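Local coordinates for aminoglycoside Nucleotidyltransferase (2")-Ia (Pseudomonas aeruginosa, PDB 5CFT), which adenylates the 2''-hydroxyl group of gentamicin, tobramycin, kanamycin and related aminoglycosides, thereby making bacteria resistant to these antibiotics, at residues T56-R61 against E103-A108; D51-T56 against E91-E96; L31-G36 against R126-N131. All coordinates share one frame; numbering follows the deposited sequence. Where two conformers were deposited one is given.

Interaction 1: residues T56-R61 against E103-A108. With 51G (gentamicin C1), chain E.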
loop_
_atom_site.group_PDB
_atom_site.type_symbol
_atom_site.label_atom_id
_atom_site.label_comp_id
_atom_site.label_asym_id
_atom_site.label_seq_id
_atom_site.Cartn_x
_atom_site.Cartn_y
_atom_site.Cartn_z
ATOM N N THR A 56 -1.919 0.770 -4.625
ATOM C CA THR A 56 -2.654 -0.310 -5.266
ATOM C C THR A 56 -3.705 0.327 -6.173
ATOM O O THR A 56 -4.396 1.260 -5.766
ATOM C CB THR A 56 -3.348 -1.259 -4.268
ATOM O OG1 THR A 56 -2.362 -1.834 -3.398
ATOM C CG2 THR A 56 -4.055 -2.361 -4.967
ATOM N N PHE A 57 -3.817 -0.129 -7.408
ATOM C CA PHE A 57 -4.714 0.468 -8.422
ATOM C C PHE A 57 -5.524 -0.627 -9.106
ATOM O O PHE A 57 -5.086 -1.763 -9.229
ATOM C CB PHE A 57 -3.906 1.258 -9.451
ATOM C CG PHE A 57 -2.990 0.397 -10.285
ATOM C CD1 PHE A 57 -3.393 -0.162 -11.484
ATOM C CD2 PHE A 57 -1.715 0.106 -9.861
ATOM C CE1 PHE A 57 -2.554 -0.964 -12.196
ATOM C CE2 PHE A 57 -0.889 -0.656 -10.591
ATOM C CZ PHE A 57 -1.305 -1.237 -11.751
ATOM N N PRO A 58 -6.702 -0.300 -9.623
ATOM C CA PRO A 58 -7.468 -1.267 -10.440
ATOM C C PRO A 58 -6.652 -1.698 -11.656
ATOM O O PRO A 58 -6.345 -0.817 -12.496
ATOM C CB PRO A 58 -8.722 -0.465 -10.820
ATOM C CG PRO A 58 -8.900 0.474 -9.683
ATOM C CD PRO A 58 -7.506 0.912 -9.318
ATOM N N GLY A 59 -6.341 -2.989 -11.789
ATOM C CA GLY A 59 -5.457 -3.440 -12.830
ATOM C C GLY A 59 -5.953 -3.131 -14.218
ATOM O O GLY A 59 -5.114 -2.865 -15.102
ATOM N N GLU A 60 -7.274 -3.139 -14.420
ATOM C CA GLU A 60 -7.832 -2.879 -15.735
ATOM C C GLU A 60 -7.912 -1.402 -16.062
ATOM O O GLU A 60 -8.241 -1.059 -17.208
ATOM C CB GLU A 60 -9.216 -3.529 -15.828
ATOM C CG GLU A 60 -10.388 -2.788 -15.188
ATOM C CD GLU A 60 -10.441 -2.716 -13.680
ATOM O OE1 GLU A 60 -9.600 -3.321 -12.967
ATOM O OE2 GLU A 60 -11.368 -2.021 -13.207
ATOM N N ARG A 61 -7.585 -0.544 -15.094
ATOM C CA ARG A 61 -7.470 0.882 -15.317
ATOM C C ARG A 61 -6.044 1.380 -15.164
ATOM O O ARG A 61 -5.863 2.559 -14.829
ATOM C CB ARG A 61 -8.413 1.623 -14.355
ATOM C CG ARG A 61 -9.832 1.125 -14.511
ATOM C CD ARG A 61 -10.851 1.796 -13.586
ATOM N NE ARG A 61 -11.004 3.239 -13.859
ATOM C CZ ARG A 61 -11.667 4.079 -13.077
ATOM N NH1 ARG A 61 -12.296 3.649 -11.989
ATOM N NH2 ARG A 61 -11.695 5.362 -13.391
ATOM N N GLU A 103 -17.361 -8.460 -5.354
ATOM C CA GLU A 103 -17.923 -7.163 -4.958
ATOM C C GLU A 103 -16.849 -6.201 -4.467
ATOM O O GLU A 103 -17.164 -5.162 -3.843
ATOM C CB GLU A 103 -18.996 -7.376 -3.860
ATOM C CG GLU A 103 -20.182 -8.183 -4.379
ATOM C CD GLU A 103 -21.323 -8.469 -3.375
ATOM O OE1 GLU A 103 -21.418 -7.802 -2.335
ATOM O OE2 GLU A 103 -22.142 -9.378 -3.678
ATOM N N ALA A 104 -15.565 -6.457 -4.762
ATOM C CA ALA A 104 -14.510 -5.552 -4.365
ATOM C C ALA A 104 -13.256 -5.828 -5.159
ATOM O O ALA A 104 -13.118 -6.947 -5.684
ATOM C CB ALA A 104 -14.218 -5.717 -2.868
ATOM N N TYR A 105 -12.353 -4.886 -5.204
ATOM C CA TYR A 105 -11.031 -5.139 -5.708
ATOM C C TYR A 105 -10.252 -5.913 -4.712
ATOM O O TYR A 105 -10.350 -5.636 -3.514
ATOM C CB TYR A 105 -10.337 -3.812 -6.053
ATOM C CG TYR A 105 -10.837 -3.176 -7.324
ATOM C CD1 TYR A 105 -10.383 -3.604 -8.552
ATOM C CD2 TYR A 105 -11.759 -2.161 -7.279
ATOM C CE1 TYR A 105 -10.835 -3.077 -9.679
ATOM C CE2 TYR A 105 -12.198 -1.571 -8.411
ATOM C CZ TYR A 105 -11.771 -2.037 -9.613
ATOM O OH TYR A 105 -12.236 -1.415 -10.760
ATOM N N GLU A 106 -9.411 -6.821 -5.201
ATOM C CA GLU A 106 -8.502 -7.558 -4.329
ATOM C C GLU A 106 -7.107 -7.673 -4.888
ATOM O O GLU A 106 -6.954 -8.005 -6.073
ATOM C CB GLU A 106 -9.020 -8.964 -4.041
ATOM C CG GLU A 106 -10.352 -9.012 -3.320
ATOM C CD GLU A 106 -10.302 -8.568 -1.859
ATOM O OE1 GLU A 106 -9.208 -8.499 -1.260
ATOM O OE2 GLU A 106 -11.385 -8.298 -1.297
ATOM N N ILE A 107 -6.109 -7.518 -4.024
ATOM C CA ILE A 107 -4.746 -7.894 -4.374
ATOM C C ILE A 107 -4.715 -9.438 -4.532
ATOM O O ILE A 107 -5.205 -10.174 -3.649
ATOM C CB ILE A 107 -3.799 -7.404 -3.323
ATOM C CG1 ILE A 107 -3.724 -5.875 -3.319
ATOM C CG2 ILE A 107 -2.424 -8.014 -3.460
ATOM C CD1 ILE A 107 -3.122 -5.267 -2.059
ATOM N N ALA A 108 -4.094 -9.945 -5.589
ATOM C CA ALA A 108 -4.070 -11.382 -5.823
ATOM C C ALA A 108 -3.429 -12.078 -4.647
ATOM O O ALA A 108 -2.399 -11.650 -4.135
ATOM C CB ALA A 108 -3.362 -11.699 -7.108
HETATM O O6 51G E . 8.994 -1.833 -2.014
HETATM C C14 51G E . 9.633 -3.063 -2.365
HETATM C C15 51G E . 10.066 -3.040 -3.830
HETATM N N 51G E . 10.990 -1.937 -4.105
HETATM C C19 51G E . 10.613 -1.157 -5.284
HETATM C C16 51G E . 10.763 -4.353 -4.168
HETATM C C18 51G E . 11.116 -4.430 -5.647
HETATM O O5 51G E . 11.989 -4.336 -3.417
HETATM C C17 51G E . 9.868 -5.527 -3.778
HETATM O O4 51G E . 9.393 -5.434 -2.436
HETATM C C13 51G E . 8.701 -4.241 -2.107
HETATM O O3 51G E . 7.576 -4.170 -2.939
HETATM C C11 51G E . 6.345 -4.805 -2.521
HETATM C C10 51G E . 5.187 -4.047 -3.178
HETATM N N1 51G E . 5.159 -2.606 -2.851
HETATM C C9 51G E . 3.859 -4.712 -2.804
HETATM C C8 51G E . 3.827 -6.180 -3.243
HETATM N N2 51G E . 2.527 -6.787 -2.871
HETATM C C12 51G E . 6.331 -6.261 -2.973
HETATM O O2 51G E . 7.332 -7.015 -2.274
HETATM C C7 51G E . 5.004 -6.940 -2.672
HETATM O O1 51G E . 5.026 -8.219 -3.333
HETATM C C6 51G E . 4.526 -9.340 -2.633
HETATM C C5 51G E . 5.565 -10.468 -2.637
HETATM N N3 51G E . 6.857 -9.992 -2.146
HETATM C C4 51G E . 5.714 -10.934 -4.076
HETATM C C3 51G E . 4.357 -11.398 -4.563
HETATM O O 51G E . 3.275 -9.771 -3.125
HETATM C C2 51G E . 3.330 -10.287 -4.479
HETATM C C1 51G E . 1.929 -10.706 -4.827
HETATM C C 51G E . 1.494 -11.895 -3.992
HETATM N N4 51G E . 0.978 -9.598 -4.661
HETATM C C20 51G E . -0.311 -9.866 -5.266
HETATM O O HOH W 1 -12.751 1.271 -10.807
#
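P58 and Y105 face each other with CA atoms 7.1 Å apart, and T56 and I107 lie at 7.9 Å, spacings at which no backbone hydrogen bond joins 56-61 to 103-108 and side chains bridge the gap. Y105 does most of this. Its ring lies over the pyrrolidine of P58, whose CG makes a CH-pi contact 4.1 Å from the ring centroid, displaced toward the rim, while P58 CB approaches CE1. Y105 OH donates a hydrogen bond to E60 OE2 at 2.7 Å, on the syn lone pair of that oxygen. The carboxylate is nearly coplanar with the ring (12°), with OE1 at the ring edge, 3.5 Å from Y105 CE1. A bend at chi2 of E60 (-70°) turns its chain back toward the tyrosine. Water 1 donates to the same Y105 OH and accepts from R61 NH1, whose guanidinium also forms a salt bridge with E64. In the mixed sheet of this nucleotidyltransferase fold, strands 53-58 and 104-106 both pair with strand 91-101, in parallel and antiparallel fashion respectively; this contact joins the end of strand 53-58 and the turn after it to strand 104-106. At the other end, I107 CD1 packs against T56 OG1 at 3.8 Å and its CG1 meets T56 CG2. The other branch of I107 lines the gentamicin pocket: CG2 lies 3.3 Å from C20 of gentamicin C1, which also touches A108 O.

Interaction 2: residues D51-T56 against E91-E96. With MN (manganese (II) ion), chain C; MN (manganese (II) ion), chain B; 51G (gentamicin C1), chain E; APC (diphosphomethylphosphonic acid adenosyl ester), chain D.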
loop_
_atom_site.group_PDB
_atom_site.type_symbol
_atom_site.label_atom_id
_atom_site.label_comp_id
_atom_site.label_asym_id
_atom_site.label_seq_id
_atom_site.Cartn_x
_atom_site.Cartn_y
_atom_site.Cartn_z
ATOM N N ASP A 51 10.426 6.028 2.342
ATOM C CA ASP A 51 11.297 6.024 1.167
ATOM C C ASP A 51 10.548 6.105 -0.145
ATOM O O ASP A 51 11.086 6.599 -1.142
ATOM C CB ASP A 51 12.201 4.804 1.189
ATOM C CG ASP A 51 13.331 4.938 2.212
ATOM O OD1 ASP A 51 13.529 6.026 2.793
ATOM O OD2 ASP A 51 14.068 3.949 2.390
ATOM N N ASP A 52 9.312 5.650 -0.156
ATOM C CA ASP A 52 8.457 5.707 -1.352
ATOM C C ASP A 52 6.998 5.795 -0.983
ATOM O O ASP A 52 6.645 5.879 0.200
ATOM C CB ASP A 52 8.721 4.503 -2.298
ATOM C CG ASP A 52 8.357 3.202 -1.729
ATOM O OD1 ASP A 52 7.574 3.152 -0.793
ATOM O OD2 ASP A 52 8.831 2.151 -2.297
ATOM N N ILE A 53 6.128 5.839 -1.994
ATOM C CA ILE A 53 4.696 5.790 -1.842
ATOM C C ILE A 53 4.225 4.527 -2.536
ATOM O O ILE A 53 4.443 4.387 -3.746
ATOM C CB ILE A 53 4.067 6.999 -2.470
ATOM C CG1 ILE A 53 4.494 8.318 -1.772
ATOM C CG2 ILE A 53 2.560 6.937 -2.386
ATOM C CD1 ILE A 53 4.251 9.586 -2.627
ATOM N N ASP A 54 3.675 3.585 -1.795
ATOM C CA ASP A 54 3.104 2.354 -2.309
ATOM C C ASP A 54 1.640 2.571 -2.627
ATOM O O ASP A 54 0.882 3.059 -1.790
ATOM C CB ASP A 54 3.287 1.242 -1.282
ATOM C CG ASP A 54 4.726 1.008 -0.918
ATOM O OD1 ASP A 54 5.494 0.466 -1.763
ATOM O OD2 ASP A 54 5.147 1.366 0.219
ATOM N N LEU A 55 1.231 2.186 -3.833
ATOM C CA LEU A 55 -0.126 2.383 -4.318
ATOM C C LEU A 55 -0.651 1.075 -4.888
ATOM O O LEU A 55 0.069 0.357 -5.624
ATOM C CB LEU A 55 -0.165 3.430 -5.415
ATOM C CG LEU A 55 0.187 4.846 -5.019
ATOM C CD1 LEU A 55 0.183 5.715 -6.283
ATOM C CD2 LEU A 55 -0.772 5.370 -3.980
ATOM N N THR A 56 -1.919 0.770 -4.625
ATOM C CA THR A 56 -2.654 -0.310 -5.266
ATOM C C THR A 56 -3.705 0.327 -6.173
ATOM O O THR A 56 -4.396 1.260 -5.766
ATOM C CB THR A 56 -3.348 -1.259 -4.268
ATOM O OG1 THR A 56 -2.362 -1.834 -3.398
ATOM C CG2 THR A 56 -4.055 -2.361 -4.967
ATOM N N GLU A 91 10.455 11.605 -6.277
ATOM C CA GLU A 91 9.650 10.689 -5.478
ATOM C C GLU A 91 9.277 9.451 -6.232
ATOM O O GLU A 91 8.862 9.513 -7.368
ATOM C CB GLU A 91 8.395 11.371 -4.981
ATOM C CG GLU A 91 8.689 12.583 -4.099
ATOM C CD GLU A 91 9.310 12.251 -2.767
ATOM O OE1 GLU A 91 9.239 11.105 -2.302
ATOM O OE2 GLU A 91 9.866 13.188 -2.150
ATOM N N LEU A 92 9.381 8.308 -5.560
ATOM C CA LEU A 92 9.073 7.034 -6.148
ATOM C C LEU A 92 7.703 6.514 -5.783
ATOM O O LEU A 92 7.334 6.553 -4.611
ATOM C CB LEU A 92 10.085 6.011 -5.684
ATOM C CG LEU A 92 10.152 4.741 -6.445
ATOM C CD1 LEU A 92 10.762 5.106 -7.787
ATOM C CD2 LEU A 92 11.082 3.827 -5.632
ATOM N N LEU A 93 6.945 6.039 -6.781
ATOM C CA LEU A 93 5.666 5.410 -6.592
ATOM C C LEU A 93 5.813 3.948 -6.940
ATOM O O LEU A 93 6.188 3.635 -8.072
ATOM C CB LEU A 93 4.583 6.001 -7.472
ATOM C CG LEU A 93 4.310 7.461 -7.376
ATOM C CD1 LEU A 93 3.122 7.775 -8.345
ATOM C CD2 LEU A 93 4.057 7.979 -6.011
ATOM N N ASP A 94 5.458 3.065 -6.021
ATOM C CA ASP A 94 5.605 1.627 -6.193
ATOM C C ASP A 94 4.209 1.067 -6.339
ATOM O O ASP A 94 3.452 1.040 -5.350
ATOM C CB ASP A 94 6.349 1.079 -4.982
ATOM C CG ASP A 94 6.549 -0.382 -4.997
ATOM O OD1 ASP A 94 6.166 -1.077 -5.940
ATOM O OD2 ASP A 94 7.198 -0.866 -4.042
ATOM N N CYS A 95 3.835 0.720 -7.548
ATOM C CA CYS A 95 2.408 0.510 -7.912
ATOM C C CYS A 95 2.083 -0.933 -8.242
ATOM O O CYS A 95 2.738 -1.555 -9.090
ATOM C CB CYS A 95 2.050 1.403 -9.134
ATOM S SG CYS A 95 2.373 3.138 -8.860
ATOM N N GLU A 96 1.068 -1.495 -7.592
ATOM C CA GLU A 96 0.668 -2.859 -7.813
ATOM C C GLU A 96 -0.818 -2.916 -8.169
ATOM O O GLU A 96 -1.643 -2.218 -7.550
ATOM C CB GLU A 96 0.944 -3.682 -6.537
ATOM C CG GLU A 96 0.575 -5.070 -6.674
ATOM C CD GLU A 96 0.960 -5.943 -5.504
ATOM O OE1 GLU A 96 0.720 -5.559 -4.386
ATOM O OE2 GLU A 96 1.456 -7.075 -5.758
HETATM MN MN MN C . 7.718 0.125 -2.013
HETATM MN MN MN B . 7.061 1.924 0.842
HETATM O O6 51G E . 8.994 -1.833 -2.014
HETATM C C14 51G E . 9.633 -3.063 -2.365
HETATM C C15 51G E . 10.066 -3.040 -3.830
HETATM N N 51G E . 10.990 -1.937 -4.105
HETATM C C19 51G E . 10.613 -1.157 -5.284
HETATM C C16 51G E . 10.763 -4.353 -4.168
HETATM C C18 51G E . 11.116 -4.430 -5.647
HETATM O O5 51G E . 11.989 -4.336 -3.417
HETATM C C17 51G E . 9.868 -5.527 -3.778
HETATM O O4 51G E . 9.393 -5.434 -2.436
HETATM C C13 51G E . 8.701 -4.241 -2.107
HETATM O O3 51G E . 7.576 -4.170 -2.939
HETATM C C11 51G E . 6.345 -4.805 -2.521
HETATM C C10 51G E . 5.187 -4.047 -3.178
HETATM N N1 51G E . 5.159 -2.606 -2.851
HETATM C C9 51G E . 3.859 -4.712 -2.804
HETATM C C8 51G E . 3.827 -6.180 -3.243
HETATM N N2 51G E . 2.527 -6.787 -2.871
HETATM C C12 51G E . 6.331 -6.261 -2.973
HETATM O O2 51G E . 7.332 -7.015 -2.274
HETATM C C7 51G E . 5.004 -6.940 -2.672
HETATM O O1 51G E . 5.026 -8.219 -3.333
HETATM C C6 51G E . 4.526 -9.340 -2.633
HETATM C C5 51G E . 5.565 -10.468 -2.637
HETATM N N3 51G E . 6.857 -9.992 -2.146
HETATM C C4 51G E . 5.714 -10.934 -4.076
HETATM C C3 51G E . 4.357 -11.398 -4.563
HETATM O O 51G E . 3.275 -9.771 -3.125
HETATM C C2 51G E . 3.330 -10.287 -4.479
HETATM C C1 51G E . 1.929 -10.706 -4.827
HETATM C C 51G E . 1.494 -11.895 -3.992
HETATM N N4 51G E . 0.978 -9.598 -4.661
HETATM C C20 51G E . -0.311 -9.866 -5.266
HETATM P PG APC D . 8.749 3.087 3.466
HETATM O O1G APC D . 10.100 3.674 4.003
HETATM O O2G APC D . 8.836 2.798 1.983
HETATM O O3G APC D . 7.581 3.806 3.883
HETATM P PB APC D . 7.866 0.412 3.622
HETATM O O1B APC D . 7.386 -0.474 4.800
HETATM O O2B APC D . 6.744 0.892 2.733
HETATM O O3B APC D . 8.563 1.668 4.216
HETATM P PA APC D . 8.913 -0.925 1.084
HETATM O O1A APC D . 10.163 -1.378 0.375
HETATM O O2A APC D . 8.140 0.132 0.287
HETATM C C3A APC D . 9.199 -0.352 2.730
HETATM O "O5'" APC D . 8.026 -2.224 1.085
HETATM C "C5'" APC D . 6.581 -2.267 1.014
HETATM C "C4'" APC D . 6.215 -3.548 1.711
HETATM O "O4'" APC D . 6.819 -4.654 1.002
HETATM C "C3'" APC D . 6.782 -3.590 3.104
HETATM O "O3'" APC D . 5.777 -3.015 3.943
HETATM C "C2'" APC D . 7.066 -5.072 3.321
HETATM O "O2'" APC D . 5.807 -5.615 3.714
HETATM C "C1'" APC D . 7.451 -5.545 1.912
HETATM N N9 APC D . 8.897 -5.653 1.607
HETATM C C8 APC D . 9.910 -4.768 1.862
HETATM N N7 APC D . 11.061 -5.081 1.301
HETATM C C5 APC D . 10.784 -6.275 0.657
HETATM C C6 APC D . 11.612 -7.190 -0.037
HETATM N N6 APC D . 12.914 -6.987 -0.277
HETATM N N1 APC D . 11.055 -8.342 -0.466
HETATM C C2 APC D . 9.760 -8.556 -0.233
HETATM N N3 APC D . 8.885 -7.771 0.397
HETATM C C4 APC D . 9.461 -6.645 0.831
HETATM O O HOH W 2 10.599 8.490 -2.891
HETATM O O HOH W 3 6.039 3.738 1.780
#
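D54 and D94 stand side by side on one face of the sheet and share a manganese ion through D54 OD1 and D94 OD2, each 2.3 Å away. D52 OD2, O2A of the nucleotide analogue and O6 of gentamicin also bind this ion. D52 OD1 and D54 OD2, each at 2.1 Å, hold the second manganese, so both carboxylates bridge the metals; O2G, O2B and O2A of the analogue and water 3 complete its shell. The ions probably offset carboxylate repulsion. D94 OD1 is hydrogen-bonded to Y82 OH. Farther along, E96 extends with CG anti to its N (chi1 -180°), allowing OE1 to accept from gentamicin N2 at 2.7 Å and OE2 from N4 at 2.8 Å. Four backbone hydrogen bonds of a parallel pairing lie beneath: I53 N to L92 O, D94 N to I53 O, L55 N to D94 O and E96 N to L55 O. On the apolar reverse face L93 CD2 packs on I53 CB at 3.7 Å, its CD1 meets L55 CD1, and helix 11-26 covers I53 and L93. D52 and D54 near the start of one strand and D94 on its parallel neighbour form the two-metal active site characteristic of the nucleotidyltransferase superfamily.

Interaction 3: residues L31-G36 against R126-N131. With APC (diphosphomethylphosphonic acid adenosyl ester), chain D.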
loop_
_atom_site.group_PDB
_atom_site.type_symbol
_atom_site.label_atom_id
_atom_site.label_comp_id
_atom_site.label_asym_id
_atom_site.label_seq_id
_atom_site.Cartn_x
_atom_site.Cartn_y
_atom_site.Cartn_z
ATOM N N LEU A 31 -7.747 4.463 -5.488
ATOM C CA LEU A 31 -6.355 4.070 -5.288
ATOM C C LEU A 31 -6.179 3.831 -3.825
ATOM O O LEU A 31 -6.642 4.628 -3.037
ATOM C CB LEU A 31 -5.381 5.174 -5.734
ATOM C CG LEU A 31 -5.365 5.539 -7.216
ATOM C CD1 LEU A 31 -4.479 6.751 -7.420
ATOM C CD2 LEU A 31 -4.899 4.370 -8.084
ATOM N N TRP A 32 -5.464 2.784 -3.469
ATOM C CA TRP A 32 -5.228 2.457 -2.077
ATOM C C TRP A 32 -3.798 2.704 -1.723
ATOM O O TRP A 32 -2.893 2.166 -2.364
ATOM C CB TRP A 32 -5.557 1.000 -1.785
ATOM C CG TRP A 32 -7.021 0.732 -1.843
ATOM C CD1 TRP A 32 -7.901 0.761 -0.807
ATOM C CD2 TRP A 32 -7.810 0.496 -3.036
ATOM N NE1 TRP A 32 -9.168 0.547 -1.269
ATOM C CE2 TRP A 32 -9.149 0.403 -2.634
ATOM C CE3 TRP A 32 -7.497 0.352 -4.386
ATOM C CZ2 TRP A 32 -10.178 0.141 -3.538
ATOM C CZ3 TRP A 32 -8.543 0.080 -5.289
ATOM C CH2 TRP A 32 -9.847 0.028 -4.857
ATOM N N ILE A 33 -3.555 3.523 -0.712
ATOM C CA ILE A 33 -2.222 3.638 -0.148
ATOM C C ILE A 33 -1.855 2.306 0.540
ATOM O O ILE A 33 -2.651 1.705 1.245
ATOM C CB ILE A 33 -2.175 4.792 0.876
ATOM C CG1 ILE A 33 -2.637 6.124 0.277
ATOM C CG2 ILE A 33 -0.818 4.952 1.480
ATOM C CD1 ILE A 33 -1.811 6.625 -0.809
ATOM N N GLY A 34 -0.627 1.882 0.348
ATOM C CA GLY A 34 -0.090 0.660 0.898
ATOM C C GLY A 34 1.153 0.891 1.716
ATOM O O GLY A 34 1.582 2.003 1.963
ATOM N N GLY A 35 1.732 -0.203 2.194
ATOM C CA GLY A 35 3.016 -0.122 2.836
ATOM C C GLY A 35 3.134 0.832 4.000
ATOM O O GLY A 35 2.204 1.013 4.788
ATOM N N GLY A 36 4.276 1.514 4.094
ATOM C CA GLY A 36 4.573 2.362 5.234
ATOM C C GLY A 36 3.596 3.487 5.418
ATOM O O GLY A 36 3.214 3.831 6.528
ATOM N N ARG A 126 -7.005 14.445 5.846
ATOM C CA ARG A 126 -7.928 14.028 4.785
ATOM C C ARG A 126 -8.113 12.506 4.772
ATOM O O ARG A 126 -7.105 11.791 4.780
ATOM C CB ARG A 126 -7.403 14.457 3.426
ATOM C CG ARG A 126 -7.350 15.951 3.243
ATOM C CD ARG A 126 -6.378 16.305 2.061
ATOM N NE ARG A 126 -6.149 17.733 2.085
ATOM C CZ ARG A 126 -7.069 18.594 1.706
ATOM N NH1 ARG A 126 -8.222 18.128 1.222
ATOM N NH2 ARG A 126 -6.834 19.911 1.776
ATOM N N PRO A 127 -9.364 12.036 4.802
ATOM C CA PRO A 127 -9.536 10.592 4.633
ATOM C C PRO A 127 -8.912 10.061 3.334
ATOM O O PRO A 127 -8.999 10.714 2.271
ATOM C CB PRO A 127 -11.051 10.415 4.611
ATOM C CG PRO A 127 -11.583 11.653 5.356
ATOM C CD PRO A 127 -10.662 12.713 5.009
ATOM N N VAL A 128 -8.274 8.912 3.422
ATOM C CA VAL A 128 -7.716 8.241 2.258
ATOM C C VAL A 128 -8.017 6.772 2.299
ATOM O O VAL A 128 -8.048 6.133 3.360
ATOM C CB VAL A 128 -6.202 8.414 2.169
ATOM C CG1 VAL A 128 -5.832 9.880 2.029
ATOM C CG2 VAL A 128 -5.448 7.801 3.361
ATOM N N ARG A 129 -8.209 6.168 1.136
ATOM C CA ARG A 129 -8.277 4.728 1.023
ATOM C C ARG A 129 -6.877 4.130 1.243
ATOM O O ARG A 129 -5.866 4.611 0.735
ATOM C CB ARG A 129 -8.802 4.264 -0.339
ATOM C CG ARG A 129 -10.265 4.624 -0.582
ATOM C CD ARG A 129 -10.777 3.873 -1.806
ATOM N NE ARG A 129 -12.149 4.229 -2.131
ATOM C CZ ARG A 129 -12.503 5.234 -2.929
ATOM N NH1 ARG A 129 -13.804 5.431 -3.156
ATOM N NH2 ARG A 129 -11.625 6.031 -3.498
ATOM N N CYS A 130 -6.821 3.121 2.110
ATOM C CA CYS A 130 -5.593 2.324 2.325
ATOM C C CYS A 130 -5.912 0.831 2.336
ATOM O O CYS A 130 -7.081 0.412 2.605
ATOM C CB CYS A 130 -4.857 2.645 3.612
ATOM S SG CYS A 130 -4.794 4.284 4.337
ATOM N N ASN A 131 -4.888 0.011 2.057
ATOM C CA ASN A 131 -5.037 -1.420 2.239
ATOM C C ASN A 131 -5.352 -1.770 3.692
ATOM O O ASN A 131 -5.028 -1.036 4.620
ATOM C CB ASN A 131 -3.809 -2.178 1.758
ATOM C CG ASN A 131 -3.509 -1.961 0.346
ATOM O OD1 ASN A 131 -2.389 -1.532 0.043
ATOM N ND2 ASN A 131 -4.446 -2.223 -0.551
HETATM P PG APC D . 8.749 3.087 3.466
HETATM O O1G APC D . 10.100 3.674 4.003
HETATM O O2G APC D . 8.836 2.798 1.983
HETATM O O3G APC D . 7.581 3.806 3.883
HETATM P PB APC D . 7.866 0.412 3.622
HETATM O O1B APC D . 7.386 -0.474 4.800
HETATM O O2B APC D . 6.744 0.892 2.733
HETATM O O3B APC D . 8.563 1.668 4.216
HETATM P PA APC D . 8.913 -0.925 1.084
HETATM O O1A APC D . 10.163 -1.378 0.375
HETATM O O2A APC D . 8.140 0.132 0.287
HETATM C C3A APC D . 9.199 -0.352 2.730
HETATM O "O5'" APC D . 8.026 -2.224 1.085
HETATM C "C5'" APC D . 6.581 -2.267 1.014
HETATM C "C4'" APC D . 6.215 -3.548 1.711
HETATM O "O4'" APC D . 6.819 -4.654 1.002
HETATM C "C3'" APC D . 6.782 -3.590 3.104
HETATM O "O3'" APC D . 5.777 -3.015 3.943
HETATM C "C2'" APC D . 7.066 -5.072 3.321
HETATM O "O2'" APC D . 5.807 -5.615 3.714
HETATM C "C1'" APC D . 7.451 -5.545 1.912
HETATM N N9 APC D . 8.897 -5.653 1.607
HETATM C C8 APC D . 9.910 -4.768 1.862
HETATM N N7 APC D . 11.061 -5.081 1.301
HETATM C C5 APC D . 10.784 -6.275 0.657
HETATM C C6 APC D . 11.612 -7.190 -0.037
HETATM N N6 APC D . 12.914 -6.987 -0.277
HETATM N N1 APC D . 11.055 -8.342 -0.466
HETATM C C2 APC D . 9.760 -8.556 -0.233
HETATM N N3 APC D . 8.885 -7.771 0.397
HETATM C C4 APC D . 9.461 -6.645 0.831
HETATM O O HOH W 4 -8.990 6.489 -3.520
HETATM O O HOH W 5 -5.708 6.530 -1.213
HETATM O O HOH W 6 -1.147 -0.177 -1.808
HETATM O O HOH W 7 0.015 -2.570 1.715
#
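Two backbone hydrogen bonds flank a single bridge between I33 and C130: I33 N donates to R129 O at 2.9 Å, and N131 N donates to I33 O at 2.9 Å. Side-chain packing centres on W32. R129 runs extended from CG to NE, laying CD over one face of the indole toward its rim, 3.7 Å from W32 NE1, while CB makes an off-centre CH-pi contact with the five-membered ring. The guanidinium is turned 60° from the indole plane and continues to a salt bridge with E117; W32 NE1 donates to P116 O. C130 O approaches the indole edge at CD1, 3.5 Å away. The N131 amide, with CG anti to its own carbonyl carbon (chi1 -59°), brings ND2 to 3.6 Å from W32 CB, and this ND2 is hydrogen-bonded to S114 O. Strand 32-34 pairs on its other side with strand 53-58 and leads into helix 35-43, the strand-Gly-Gly-helix start of the nucleotidyltransferase core, where G36 N binds the phosphate oxygen O2B of the nucleotide analogue at 2.9 Å. Among the waters, water 5 donates to both L31 O and R129 O, and water 4 accepts from L31 N and R129 NH2. N131 OD1 receives hydrogen bonds from water 6, which also donates to W32 O, and from water 7, which accepts from G35 N.

Strand 53-58 ties the three together: interactions 1 and 2 share T56 on it, and interaction 3 reaches it through its neighbour, strand 32-34, where D54 O and W32 O accept probable hydrogen bonds from G34 N and T56 N. Interactions 2 and 3 are buried, their backbones bonded directly, in a regular parallel ladder for 2 but a single bridge for 3. Interaction 1 is partly exposed toward the sheet's end and depends on side chains and a water. Acidic groups bind metals and antibiotic in 2; both 2 and 3 also give the triphosphate analogue a backbone N-H, from D51 and G36. Interactions 1 and 2 both border gentamicin, one mainly apolar, the other charged.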